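Local coordinates for protein alpha-1,4-endofucoidanase (Mariniflexile fucanivorans, PDB 6DLH) that hydrolyses alpha-1,4 linkages inside fucoidan chains as a retaining endo-acting glycoside hydrolase of family 107, with calcium-bearing Ig-like domains following the catalytic domain, at residues A[47-52]-A[80-85]; A[143-148]-A[220-225]; A[603-608]-A[616-621]. One frame throughout, in Å; residues are numbered along the deposited sequence.

Interaction 1. Residues A[47-52]-A[80-85]; sequences GMLWLP and YVQLPL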
loop_
_atom_site.group_PDB
_atom_site.type_symbol
_atom_site.label_atom_id
_atom_site.label_comp_id
_atom_site.label_asym_id
_atom_site.label_seq_id
_atom_site.Cartn_x
_atom_site.Cartn_y
_atom_site.Cartn_z
ATOM N N GLY A 47 5.465 -15.414 6.373
ATOM C CA GLY A 47 5.121 -14.084 5.889
ATOM C C GLY A 47 3.867 -14.068 5.018
ATOM O O GLY A 47 3.425 -15.104 4.531
ATOM N N MET A 48 3.297 -12.871 4.839
ATOM C CA MET A 48 2.116 -12.663 4.017
ATOM C C MET A 48 2.403 -11.506 3.063
ATOM O O MET A 48 3.454 -10.868 3.162
ATOM C CB MET A 48 0.895 -12.328 4.883
ATOM C CG MET A 48 0.692 -13.284 6.044
ATOM S SD MET A 48 -0.778 -12.922 7.036
ATOM C CE MET A 48 -2.095 -13.612 6.034
ATOM N N LEU A 49 1.469 -11.249 2.135
ATOM C CA LEU A 49 1.667 -10.212 1.137
ATOM C C LEU A 49 0.439 -9.314 1.085
ATOM O O LEU A 49 -0.680 -9.808 0.943
ATOM C CB LEU A 49 1.925 -10.845 -0.238
ATOM C CG LEU A 49 2.064 -9.841 -1.385
ATOM C CD1 LEU A 49 3.304 -8.983 -1.198
ATOM C CD2 LEU A 49 2.103 -10.534 -2.744
ATOM N N TRP A 50 0.674 -7.997 1.158
ATOM C CA TRP A 50 -0.388 -7.005 1.068
ATOM C C TRP A 50 -0.043 -5.989 -0.017
ATOM O O TRP A 50 0.842 -5.144 0.159
ATOM C CB TRP A 50 -0.618 -6.354 2.439
ATOM C CG TRP A 50 -1.873 -5.548 2.558
ATOM C CD1 TRP A 50 -3.123 -6.002 2.865
ATOM C CD2 TRP A 50 -1.992 -4.120 2.416
ATOM N NE1 TRP A 50 -4.013 -4.962 2.915
ATOM C CE2 TRP A 50 -3.349 -3.796 2.641
ATOM C CE3 TRP A 50 -1.091 -3.091 2.114
ATOM C CZ2 TRP A 50 -3.815 -2.482 2.584
ATOM C CZ3 TRP A 50 -1.554 -1.793 2.058
ATOM C CH2 TRP A 50 -2.899 -1.498 2.284
ATOM N N LEU A 51 -0.724 -6.110 -1.162
ATOM C CA LEU A 51 -0.298 -5.388 -2.350
ATOM C C LEU A 51 -1.514 -4.814 -3.072
ATOM O O LEU A 51 -2.205 -5.510 -3.817
ATOM C CB LEU A 51 0.540 -6.322 -3.236
ATOM C CG LEU A 51 1.055 -5.755 -4.559
ATOM C CD1 LEU A 51 1.909 -4.514 -4.333
ATOM C CD2 LEU A 51 1.850 -6.804 -5.333
ATOM N N PRO A 52 -1.833 -3.520 -2.848
ATOM C CA PRO A 52 -2.823 -2.820 -3.671
ATOM C C PRO A 52 -2.250 -2.521 -5.053
ATOM O O PRO A 52 -1.029 -2.515 -5.244
ATOM C CB PRO A 52 -3.098 -1.512 -2.914
ATOM C CG PRO A 52 -2.461 -1.711 -1.553
ATOM C CD PRO A 52 -1.313 -2.684 -1.759
ATOM N N TYR A 80 5.741 -11.712 9.548
ATOM C CA TYR A 80 6.000 -10.520 8.754
ATOM C C TYR A 80 5.023 -10.418 7.585
ATOM O O TYR A 80 4.356 -11.392 7.228
ATOM C CB TYR A 80 7.469 -10.475 8.310
ATOM C CG TYR A 80 7.872 -11.497 7.273
ATOM C CD1 TYR A 80 8.185 -12.808 7.626
ATOM C CD2 TYR A 80 7.955 -11.148 5.931
ATOM C CE1 TYR A 80 8.559 -13.742 6.666
ATOM C CE2 TYR A 80 8.335 -12.065 4.964
ATOM C CZ TYR A 80 8.627 -13.369 5.332
ATOM O OH TYR A 80 8.982 -14.272 4.369
ATOM N N VAL A 81 4.954 -9.212 7.004
ATOM C CA VAL A 81 4.146 -8.912 5.834
ATOM C C VAL A 81 5.016 -8.157 4.825
ATOM O O VAL A 81 5.769 -7.258 5.205
ATOM C CB VAL A 81 2.911 -8.080 6.225
ATOM C CG1 VAL A 81 2.082 -7.666 5.010
ATOM C CG2 VAL A 81 2.039 -8.787 7.255
ATOM N N GLN A 82 4.891 -8.529 3.541
ATOM C CA GLN A 82 5.537 -7.835 2.438
ATOM C C GLN A 82 4.630 -6.714 1.935
ATOM O O GLN A 82 3.443 -6.931 1.700
ATOM C CB GLN A 82 5.907 -8.800 1.304
ATOM C CG GLN A 82 6.559 -8.111 0.107
ATOM C CD GLN A 82 6.938 -9.033 -1.031
ATOM O OE1 GLN A 82 6.605 -8.780 -2.186
ATOM N NE2 GLN A 82 7.639 -10.113 -0.716
ATOM N N LEU A 83 5.222 -5.521 1.783
ATOM C CA LEU A 83 4.551 -4.327 1.294
ATOM C C LEU A 83 5.262 -3.838 0.036
ATOM O O LEU A 83 6.467 -4.029 -0.116
ATOM C CB LEU A 83 4.630 -3.230 2.360
ATOM C CG LEU A 83 4.021 -3.555 3.720
ATOM C CD1 LEU A 83 4.483 -2.526 4.750
ATOM C CD2 LEU A 83 2.500 -3.598 3.634
ATOM N N PRO A 84 4.566 -3.161 -0.898
ATOM C CA PRO A 84 5.259 -2.505 -2.005
ATOM C C PRO A 84 5.983 -1.282 -1.451
ATOM O O PRO A 84 5.514 -0.684 -0.481
ATOM C CB PRO A 84 4.105 -2.038 -2.898
ATOM C CG PRO A 84 2.944 -1.860 -1.940
ATOM C CD PRO A 84 3.108 -2.972 -0.930
ATOM N N LEU A 85 7.158 -0.978 -2.026
ATOM C CA LEU A 85 7.582 0.407 -2.183
ATOM C C LEU A 85 7.229 0.829 -3.606
ATOM O O LEU A 85 6.686 1.912 -3.804
ATOM C CB LEU A 85 9.077 0.584 -1.899
ATOM C CG LEU A 85 9.686 1.917 -2.352
ATOM C CD1 LEU A 85 8.912 3.116 -1.802
ATOM C CD2 LEU A 85 11.153 2.022 -1.950
#
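Gly47, Met48 and Leu49 lie beside Tyr80, Val81 and Gln82 as two parallel strands, their short axes 4.4 Å apart and turned by 29°. Met48 gives its N-H to Tyr80 O and receives that of Gln82 on its own O; one step on, Trp50 N meets Gln82 O at 3.0 Å. On the face carrying Tyr80 and Gln82, the Tyr80 ring folds back over the glycine. Its CG sits between the backbone N and the carbonyl carbon (chi1 70°), which brings Gly47 CA 3.6 Å from the ring centroid, over the face, in a CH-pi contact. A beta carbon at Gly47 would probably run into this ring as it now stands; the ring's hydroxyl bonds to Thr379. Next along, Leu49 and Gln82 point the same way, and Leu49 CD1 rides against the extended Gln82 chain, 3.5 Å from OE1; the amide is held at its other end by a bond from NE2 to Glu145. Beside Val81, past the end of strand 47-49, Trp50 CB touches Val81 CG1 at 4.0 Å, and its ring atom CE3 meets Leu83 CD2 at 3.9 Å. Where the ladder ends, Leu51 CD1 packs on Pro84 CB at 3.6 Å, and Pro52 CD lies over one face of the Trp50 indole, whose NE1 reaches Leu395 O. Strand 46-49, helix 66-71 and strand 80-84 form a beta-alpha-beta unit of the catalytic domain's parallel sheet, consistent with a barrel-like (beta/alpha) fold related to that of GH29 fucosidases.

Interaction 2. Residues A[143-148]-A[220-225]; sequences RTEIYV and IDAWCF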
loop_
_atom_site.group_PDB
_atom_site.type_symbol
_atom_site.label_atom_id
_atom_site.label_comp_id
_atom_site.label_asym_id
_atom_site.label_seq_id
_atom_site.Cartn_x
_atom_site.Cartn_y
_atom_site.Cartn_z
ATOM N N ARG A 143 7.284 -7.944 11.700
ATOM C CA ARG A 143 8.388 -7.401 10.919
ATOM C C ARG A 143 7.887 -7.118 9.507
ATOM O O ARG A 143 6.747 -7.440 9.183
ATOM C CB ARG A 143 9.585 -8.365 10.941
ATOM C CG ARG A 143 10.353 -8.336 12.256
ATOM C CD ARG A 143 11.284 -9.503 12.524
ATOM N NE ARG A 143 12.650 -9.061 12.319
ATOM C CZ ARG A 143 13.572 -8.918 13.264
ATOM N NH1 ARG A 143 13.532 -9.641 14.372
ATOM N NH2 ARG A 143 14.543 -8.049 13.079
ATOM N N THR A 144 8.728 -6.482 8.680
ATOM C CA THR A 144 8.301 -6.067 7.352
ATOM C C THR A 144 9.345 -6.459 6.306
ATOM O O THR A 144 10.542 -6.533 6.595
ATOM C CB THR A 144 7.970 -4.567 7.301
ATOM O OG1 THR A 144 9.212 -3.863 7.292
ATOM C CG2 THR A 144 7.151 -4.104 8.484
ATOM N N GLU A 145 8.845 -6.729 5.095
ATOM C CA GLU A 145 9.631 -6.998 3.899
ATOM C C GLU A 145 9.119 -6.036 2.837
ATOM O O GLU A 145 7.910 -5.879 2.690
ATOM C CB GLU A 145 9.447 -8.460 3.466
ATOM C CG GLU A 145 10.228 -8.867 2.217
ATOM C CD GLU A 145 9.965 -10.277 1.675
ATOM O OE1 GLU A 145 8.815 -10.767 1.794
ATOM O OE2 GLU A 145 10.912 -10.889 1.115
ATOM N N ILE A 146 10.035 -5.389 2.110
ATOM C CA ILE A 146 9.632 -4.348 1.181
ATOM C C ILE A 146 9.977 -4.772 -0.240
ATOM O O ILE A 146 11.115 -5.154 -0.515
ATOM C CB ILE A 146 10.261 -2.988 1.560
ATOM C CG1 ILE A 146 9.860 -2.540 2.973
ATOM C CG2 ILE A 146 9.933 -1.934 0.508
ATOM C CD1 ILE A 146 8.400 -2.165 3.130
ATOM N N TYR A 147 8.977 -4.682 -1.127
ATOM C CA TYR A 147 9.127 -5.059 -2.520
ATOM C C TYR A 147 9.500 -3.842 -3.361
ATOM O O TYR A 147 8.833 -2.811 -3.300
ATOM C CB TYR A 147 7.829 -5.651 -3.069
ATOM C CG TYR A 147 7.870 -5.922 -4.552
ATOM C CD1 TYR A 147 7.658 -4.908 -5.480
ATOM C CD2 TYR A 147 8.133 -7.197 -5.032
ATOM C CE1 TYR A 147 7.711 -5.152 -6.844
ATOM C CE2 TYR A 147 8.176 -7.461 -6.391
ATOM C CZ TYR A 147 7.964 -6.437 -7.299
ATOM O OH TYR A 147 8.010 -6.715 -8.634
ATOM N N VAL A 148 10.553 -4.001 -4.174
ATOM C CA VAL A 148 10.984 -2.996 -5.133
ATOM C C VAL A 148 11.264 -3.701 -6.454
ATOM O O VAL A 148 12.010 -4.672 -6.491
ATOM C CB VAL A 148 12.227 -2.223 -4.645
ATOM C CG1 VAL A 148 12.820 -1.361 -5.755
ATOM C CG2 VAL A 148 11.932 -1.375 -3.412
ATOM N N ILE A 220 11.852 -1.324 8.614
ATOM C CA ILE A 220 11.992 -2.189 7.449
ATOM C C ILE A 220 13.006 -3.282 7.775
ATOM O O ILE A 220 14.170 -2.972 8.016
ATOM C CB ILE A 220 12.445 -1.365 6.227
ATOM C CG1 ILE A 220 11.367 -0.366 5.795
ATOM C CG2 ILE A 220 12.872 -2.281 5.084
ATOM C CD1 ILE A 220 11.753 0.492 4.617
ATOM N N ASP A 221 12.576 -4.553 7.748
ATOM C CA ASP A 221 13.471 -5.638 8.132
ATOM C C ASP A 221 14.126 -6.289 6.915
ATOM O O ASP A 221 15.184 -6.897 7.043
ATOM C CB ASP A 221 12.789 -6.684 9.020
ATOM C CG ASP A 221 12.241 -6.110 10.309
ATOM O OD1 ASP A 221 11.161 -5.507 10.260
ATOM O OD2 ASP A 221 12.905 -6.270 11.352
ATOM N N ALA A 222 13.491 -6.171 5.742
ATOM C CA ALA A 222 13.927 -6.900 4.558
ATOM C C ALA A 222 13.514 -6.137 3.309
ATOM O O ALA A 222 12.493 -5.461 3.325
ATOM C CB ALA A 222 13.338 -8.295 4.548
ATOM N N TRP A 223 14.328 -6.268 2.250
ATOM C CA TRP A 223 14.037 -5.758 0.921
ATOM C C TRP A 223 14.148 -6.904 -0.086
ATOM O O TRP A 223 15.137 -7.628 -0.090
ATOM C CB TRP A 223 15.046 -4.665 0.537
ATOM C CG TRP A 223 15.073 -3.438 1.397
ATOM C CD1 TRP A 223 15.724 -3.279 2.584
ATOM C CD2 TRP A 223 14.466 -2.169 1.094
ATOM N NE1 TRP A 223 15.547 -2.005 3.049
ATOM C CE2 TRP A 223 14.780 -1.301 2.158
ATOM C CE3 TRP A 223 13.687 -1.686 0.036
ATOM C CZ2 TRP A 223 14.332 0.019 2.197
ATOM C CZ3 TRP A 223 13.240 -0.383 0.075
ATOM C CH2 TRP A 223 13.560 0.455 1.145
ATOM N N CYS A 224 13.162 -7.049 -0.974
ATOM C CA CYS A 224 13.332 -8.003 -2.059
ATOM C C CYS A 224 13.204 -7.272 -3.391
ATOM O O CYS A 224 12.201 -6.601 -3.624
ATOM C CB CYS A 224 12.367 -9.181 -1.953
ATOM S SG CYS A 224 10.613 -8.723 -2.026
ATOM N N PHE A 225 14.229 -7.422 -4.248
ATOM C CA PHE A 225 14.313 -6.706 -5.513
ATOM C C PHE A 225 14.003 -7.649 -6.670
ATOM O O PHE A 225 14.777 -8.555 -6.966
ATOM C CB PHE A 225 15.698 -6.070 -5.685
ATOM C CG PHE A 225 16.008 -4.991 -4.677
ATOM C CD1 PHE A 225 15.527 -3.699 -4.851
ATOM C CD2 PHE A 225 16.769 -5.268 -3.550
ATOM C CE1 PHE A 225 15.798 -2.707 -3.916
ATOM C CE2 PHE A 225 17.033 -4.279 -2.612
ATOM C CZ PHE A 225 16.549 -3.002 -2.799
#
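Arg143 and Asp221 meet in a salt bridge at the start of strand 143-149, with Asp221 just ahead of strand 222-226. Asp221 OD2 lies 3.0 Å from Arg143 NE, with a weak, bent bond from NH2 to the same oxygen. The guanidinium and carboxylate planes stand 75° apart, so this is not a flat two-pronged pairing: one oxygen serves the arginine. The other, OD1, accepts the N-H of Thr144 (N to OD1 3.1 Å) on its anti side, out of the carboxylate plane. Asp221 N in turn bonds to Thr144 O, so the aspartate grips the opposing backbone with both side chain and main chain. Further along, the parallel ladder runs from Ile146 N to Ala222 O (2.7 Å), from Cys224 N to Ile146 O (2.8 Å) and from Val148 N to Cys224 O.

Ile146 splits its branches: CG2, anti to the backbone N, lies against Trp223 CZ3 at 3.7 Å, while CG1 crosses to Ile220 CG2. Ile146 CB and Ile220 CG2 share one face of the indole, and Val148 CG2 touches its edge. Val148 CB also rests 3.6 Å from Phe225 CD1. On the other side of the sheet, Cys224 SG sits obliquely to the Tyr147 ring and beside the Glu145 carboxylate. A second shell holds the polar ends of Glu145 and Tyr147: Tyr290 bonds to Glu145 OE2, and the Tyr147 hydroxyl is hydrogen-bonded to Asp226.

Helix 129-139 packs on Thr144, Ile146 and Ile220, and helix 198-216 on Trp223 and Phe225, while strands 80-84 and 266-269 flank the pair within the sheet.

Interaction 3. Residues A[603-608]-A[616-621]; sequences FTFNVS and TEIKIT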
loop_
_atom_site.group_PDB
_atom_site.type_symbol
_atom_site.label_atom_id
_atom_site.label_comp_id
_atom_site.label_asym_id
_atom_site.label_seq_id
_atom_site.Cartn_x
_atom_site.Cartn_y
_atom_site.Cartn_z
ATOM N N PHE A 603 -18.636 23.906 7.785
ATOM C CA PHE A 603 -18.989 22.658 8.445
ATOM C C PHE A 603 -18.476 22.667 9.882
ATOM O O PHE A 603 -17.433 23.259 10.170
ATOM C CB PHE A 603 -18.341 21.466 7.727
ATOM C CG PHE A 603 -18.582 21.377 6.239
ATOM C CD1 PHE A 603 -17.720 21.987 5.338
ATOM C CD2 PHE A 603 -19.667 20.672 5.736
ATOM C CE1 PHE A 603 -17.945 21.902 3.970
ATOM C CE2 PHE A 603 -19.891 20.590 4.368
ATOM C CZ PHE A 603 -19.031 21.208 3.487
ATOM N N THR A 604 -19.196 21.980 10.776
ATOM C CA THR A 604 -18.703 21.762 12.128
ATOM C C THR A 604 -18.236 20.315 12.276
ATOM O O THR A 604 -18.920 19.398 11.828
ATOM C CB THR A 604 -19.743 22.138 13.195
ATOM O OG1 THR A 604 -20.084 23.514 13.029
ATOM C CG2 THR A 604 -19.254 21.931 14.614
ATOM N N PHE A 605 -17.080 20.131 12.932
ATOM C CA PHE A 605 -16.548 18.806 13.203
ATOM C C PHE A 605 -16.232 18.645 14.691
ATOM O O PHE A 605 -15.556 19.481 15.293
ATOM C CB PHE A 605 -15.385 18.483 12.256
ATOM C CG PHE A 605 -15.822 18.007 10.892
ATOM C CD1 PHE A 605 -16.165 18.911 9.893
ATOM C CD2 PHE A 605 -15.915 16.649 10.607
ATOM C CE1 PHE A 605 -16.583 18.473 8.644
ATOM C CE2 PHE A 605 -16.331 16.211 9.356
ATOM C CZ PHE A 605 -16.673 17.124 8.380
ATOM N N ASN A 606 -16.744 17.561 15.281
ATOM C CA ASN A 606 -16.460 17.235 16.671
ATOM C C ASN A 606 -15.388 16.150 16.725
ATOM O O ASN A 606 -15.443 15.195 15.960
ATOM C CB ASN A 606 -17.718 16.799 17.432
ATOM C CG ASN A 606 -17.450 16.532 18.899
ATOM O OD1 ASN A 606 -17.426 17.455 19.715
ATOM N ND2 ASN A 606 -17.242 15.272 19.248
ATOM N N VAL A 607 -14.422 16.312 17.635
ATOM C CA VAL A 607 -13.492 15.255 17.992
ATOM C C VAL A 607 -13.700 14.932 19.470
ATOM O O VAL A 607 -13.652 15.833 20.305
ATOM C CB VAL A 607 -12.028 15.634 17.678
ATOM C CG1 VAL A 607 -11.573 16.872 18.437
ATOM C CG2 VAL A 607 -11.067 14.477 17.921
ATOM N N SER A 608 -13.923 13.644 19.778
ATOM C CA SER A 608 -14.250 13.216 21.131
ATOM C C SER A 608 -13.333 12.076 21.570
ATOM O O SER A 608 -12.838 11.327 20.730
ATOM C CB SER A 608 -15.699 12.819 21.217
ATOM O OG SER A 608 -15.923 12.027 22.374
ATOM N N THR A 616 -14.470 22.340 15.709
ATOM C CA THR A 616 -13.821 23.291 14.823
ATOM C C THR A 616 -14.723 23.528 13.616
ATOM O O THR A 616 -15.686 22.796 13.404
ATOM C CB THR A 616 -12.417 22.838 14.404
ATOM O OG1 THR A 616 -11.757 23.989 13.878
ATOM C CG2 THR A 616 -12.427 21.744 13.358
ATOM N N GLU A 617 -14.396 24.566 12.842
ATOM C CA GLU A 617 -15.108 24.867 11.611
ATOM C C GLU A 617 -14.204 24.474 10.449
ATOM O O GLU A 617 -13.035 24.859 10.420
ATOM C CB GLU A 617 -15.503 26.347 11.565
ATOM C CG GLU A 617 -16.049 26.788 10.214
ATOM C CD GLU A 617 -16.265 28.281 10.002
ATOM O OE1 GLU A 617 -15.854 29.090 10.876
ATOM O OE2 GLU A 617 -16.844 28.641 8.950
ATOM N N ILE A 618 -14.759 23.682 9.520
ATOM C CA ILE A 618 -14.050 23.256 8.324
ATOM C C ILE A 618 -14.606 24.039 7.140
ATOM O O ILE A 618 -15.817 24.100 6.955
ATOM C CB ILE A 618 -14.176 21.729 8.118
ATOM C CG1 ILE A 618 -13.664 20.927 9.320
ATOM C CG2 ILE A 618 -13.527 21.292 6.813
ATOM C CD1 ILE A 618 -12.174 20.699 9.350
ATOM N N LYS A 619 -13.705 24.631 6.347
ATOM C CA LYS A 619 -14.096 25.442 5.205
ATOM C C LYS A 619 -13.516 24.835 3.929
ATOM O O LYS A 619 -12.313 24.603 3.826
ATOM C CB LYS A 619 -13.625 26.891 5.377
ATOM C CG LYS A 619 -14.262 27.682 6.516
ATOM C CD LYS A 619 -14.364 29.170 6.202
ATOM C CE LYS A 619 -14.167 30.073 7.404
ATOM N N ILE A 620 -14.405 24.563 2.971
ATOM C CA ILE A 620 -14.034 24.083 1.651
ATOM C C ILE A 620 -14.736 24.971 0.633
ATOM O O ILE A 620 -15.949 25.141 0.705
ATOM C CB ILE A 620 -14.465 22.613 1.451
ATOM C CG1 ILE A 620 -13.938 21.686 2.551
ATOM C CG2 ILE A 620 -14.067 22.137 0.060
ATOM C CD1 ILE A 620 -14.553 20.300 2.551
ATOM N N THR A 621 -13.971 25.505 -0.322
ATOM C CA THR A 621 -14.561 26.215 -1.444
ATOM C C THR A 621 -14.871 25.218 -2.555
ATOM O O THR A 621 -13.982 24.500 -3.004
ATOM C CB THR A 621 -13.646 27.348 -1.927
ATOM O OG1 THR A 621 -13.434 28.227 -0.822
ATOM C CG2 THR A 621 -14.225 28.119 -3.093
#
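Phe603 and Phe605 pair with Ile618 and Thr616 across an antiparallel hairpin whose short axes approach to 4.6 Å, with an angle of 135° between their directions. The backbone hydrogen bonds come first. Ile618 N donates to Phe603 O at 2.8 Å, and the return bond from Phe603 N to Ile618 O is weak and bent. At the second hydrogen-bonded pair, Phe605 N reaches Thr616 O at 3.0 Å and Thr616 N reaches Phe605 O at 3.1 Å. Between these lies the non-hydrogen-bonded pair Thr604 and Glu617, whose alpha carbons turn to the carbonyls of the neighbouring pairs: Glu617 CA to Phe603 O and Thr604 CA to Thr616 O, both CA-H...O contacts. The Phe603 ring also turns an edge to a backbone carbonyl, its CD1 3.3 Å from Ile618 O.

Apolar contacts line the face that carries the phenylalanines. Phe605 CD1 presses on Ile618 CG1 at 3.3 Å, a tight approach in which the two side chains cross at about a right angle; the isoleucine reaches it through the branch anti to its carbonyl carbon (chi1 -57°). Phe603 CE1 touches Ile620 CD1 at 4.0 Å. An alanine in place of Phe605 is likely to leave Ile618 CG1 without the ring it packs on and open a gap on this buried face.

Beyond the hairpin, which belongs to the Bacterial Ig domain, strand 537-543 continues the sheet beside 613-623, its Met537 and Leu539 touching Ile618. Strand 567-572 flanks 599-608 on the far side, and Trp532 of the short strand 531-532 packs on Phe605 and Thr616.

In the fold
Interactions 1 and 2 are neighbours in the parallel sheet of the catalytic domain, their centres about 8 Å apart. Strands 80-84 and 143-149 join them: Leu83 O lies 2.8 Å from Tyr147 N, a probable hydrogen bond, and Tyr80 CE2 packs 3.5 Å from Glu145 OE1. Both come near a calcium site at the same end: the side chain of Tyr80 is about 8 Å and that of Arg143 about 9 Å from a bound calcium ion, and the calcium ligand Asp79 directly precedes Tyr80. Interaction 3 stands apart in an Ig-like domain, its nearest atoms about 23 Å from interaction 1 and about 28 Å from interaction 2, although Asp609, a calcium ligand, directly follows Ser608.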